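PDB 4WUJ: glycoside hydrolase family 15, cellulose signaling associated protein envoy from Hypocrea jecorina, which senses blue light through an FMN-binding LOV domain of the PAS fold, carried by this chain, in a fungal pathway that integrates light and oxidative stress. Local coordinates for residues S10-V14 and M15-L19. Sequence-based numbering, arbitrary orientation.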
loop_
_atom_site.group_PDB
_atom_site.type_symbol
_atom_site.label_atom_id
_atom_site.label_comp_id
_atom_site.label_asym_id
_atom_site.label_seq_id
_atom_site.Cartn_x
_atom_site.Cartn_y
_atom_site.Cartn_z
ATOM N N SER C 10 -6.561 9.886 1.693
ATOM C CA SER C 10 -7.626 9.876 0.658
ATOM C C SER C 10 -8.998 9.524 1.243
ATOM O O SER C 10 -10.010 9.660 0.567
ATOM C CB SER C 10 -7.314 8.840 -0.435
ATOM O OG SER C 10 -7.550 7.536 0.064
ATOM N N GLY C 11 -9.034 9.051 2.490
ATOM C CA GLY C 11 -10.285 8.650 3.109
ATOM C C GLY C 11 -10.677 7.231 2.790
ATOM O O GLY C 11 -11.571 6.671 3.423
ATOM N N ILE C 12 -10.036 6.663 1.771
ATOM C CA ILE C 12 -10.374 5.347 1.286
ATOM C C ILE C 12 -9.586 4.294 2.015
ATOM O O ILE C 12 -8.391 4.452 2.234
ATOM C CB ILE C 12 -10.028 5.259 -0.195
ATOM C CG1 ILE C 12 -10.966 6.179 -1.018
ATOM C CG2 ILE C 12 -10.119 3.849 -0.666
ATOM C CD1 ILE C 12 -10.493 6.397 -2.418
ATOM N N ASP C 13 -10.247 3.203 2.376
ATOM C CA ASP C 13 -9.584 2.114 3.080
ATOM C C ASP C 13 -8.997 1.121 2.090
ATOM O O ASP C 13 -9.475 -0.002 1.957
ATOM C CB ASP C 13 -10.551 1.412 4.034
ATOM C CG ASP C 13 -9.849 0.378 4.924
ATOM O OD1 ASP C 13 -8.606 0.332 4.898
ATOM O OD2 ASP C 13 -10.535 -0.377 5.650
ATOM N N VAL C 14 -7.950 1.540 1.399
ATOM C CA VAL C 14 -7.366 0.707 0.361
ATOM C C VAL C 14 -6.949 -0.634 0.933
ATOM O O VAL C 14 -7.133 -1.696 0.315
ATOM C CB VAL C 14 -6.167 1.391 -0.325
ATOM C CG1 VAL C 14 -5.587 0.533 -1.414
ATOM C CG2 VAL C 14 -6.602 2.748 -0.911
ATOM N N MET C 15 -6.406 -0.617 2.133
ATOM C CA MET C 15 -5.812 -1.834 2.605
ATOM C C MET C 15 -6.933 -2.766 3.092
ATOM O O MET C 15 -6.828 -3.990 2.925
ATOM C CB MET C 15 -4.684 -1.534 3.605
ATOM C CG MET C 15 -3.710 -0.372 3.111
ATOM S SD MET C 15 -2.193 -0.813 2.180
ATOM C CE MET C 15 -0.898 -0.299 3.304
ATOM N N GLY C 16 -8.035 -2.210 3.602
ATOM C CA GLY C 16 -9.212 -3.029 3.885
ATOM C C GLY C 16 -9.834 -3.656 2.603
ATOM O O GLY C 16 -10.385 -4.771 2.606
ATOM N N ILE C 17 -9.768 -2.900 1.511
ATOM C CA ILE C 17 -10.093 -3.400 0.174
ATOM C C ILE C 17 -9.180 -4.571 -0.221
ATOM O O ILE C 17 -9.661 -5.632 -0.615
ATOM C CB ILE C 17 -9.982 -2.252 -0.836
ATOM C CG1 ILE C 17 -11.253 -1.406 -0.760
ATOM C CG2 ILE C 17 -9.709 -2.748 -2.230
ATOM C CD1 ILE C 17 -11.216 -0.191 -1.603
ATOM N N LEU C 18 -7.873 -4.381 -0.108
ATOM C CA LEU C 18 -6.908 -5.447 -0.418
ATOM C C LEU C 18 -7.091 -6.683 0.454
ATOM O O LEU C 18 -7.027 -7.805 0.006
ATOM C CB LEU C 18 -5.480 -4.936 -0.238
ATOM C CG LEU C 18 -5.103 -3.901 -1.282
ATOM C CD1 LEU C 18 -3.768 -3.327 -0.984
ATOM C CD2 LEU C 18 -5.123 -4.502 -2.700
ATOM N N LEU C 19 -7.317 -6.481 1.722
ATOM C CA LEU C 19 -7.490 -7.614 2.574
ATOM C C LEU C 19 -8.707 -8.447 2.158
ATOM O O LEU C 19 -8.637 -9.673 2.134
ATOM C CB LEU C 19 -7.617 -7.148 4.005
ATOM C CG LEU C 19 -7.420 -8.225 5.054
ATOM C CD1 LEU C 19 -6.137 -9.033 4.791
ATOM C CD2 LEU C 19 -7.407 -7.550 6.434
#
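Asp13 turns CG away from its own backbone N, chi1 -173°, and this brings the carboxylate to the N-H of Gly16, in the first turn of helix 14-22. Asp13 OD1 accepts from Gly16 N at 2.9 Å. The donor comes from above the carboxylate plane, 65° out of it. Asp13 is therefore the N-cap of the helix. Its other oxygen, OD2, lies 3.4 Å from Gly16 CA, so the carboxylate packs close against the glycine backbone. The backbone of Asp13 takes part too, since Ile17 N donates to Asp13 O at 2.9 Å. One residue on, Leu18 N donates to Val14 O at 2.8 Å.

Apolar groups line the same turn. Ile12 CG2 meets Ile17 CD1 at 4.3 Å, and both side chains also rest on Leu42 of strand 39-44. Val14 has CG1 anti to its N, chi1 -179°, and this methyl approaches Leu18 CD1, again at 4.3 Å. Leu40 of the same strand touches both Val14 and Leu18. These contacts lay the N-terminal helix 14-22 against the antiparallel sheet of the LOV domain. Ahead of the cap, Ser10 OG accepts from Ile12 N at 3.1 Å, an ST turn.

Asp13 OD1 also accepts from Leu34 N of the second subunit. One carboxylate oxygen thus caps the helix and bonds across the dimer. Two N-H donors and the helix N-terminus would be expected to favour the charged form of Asp13.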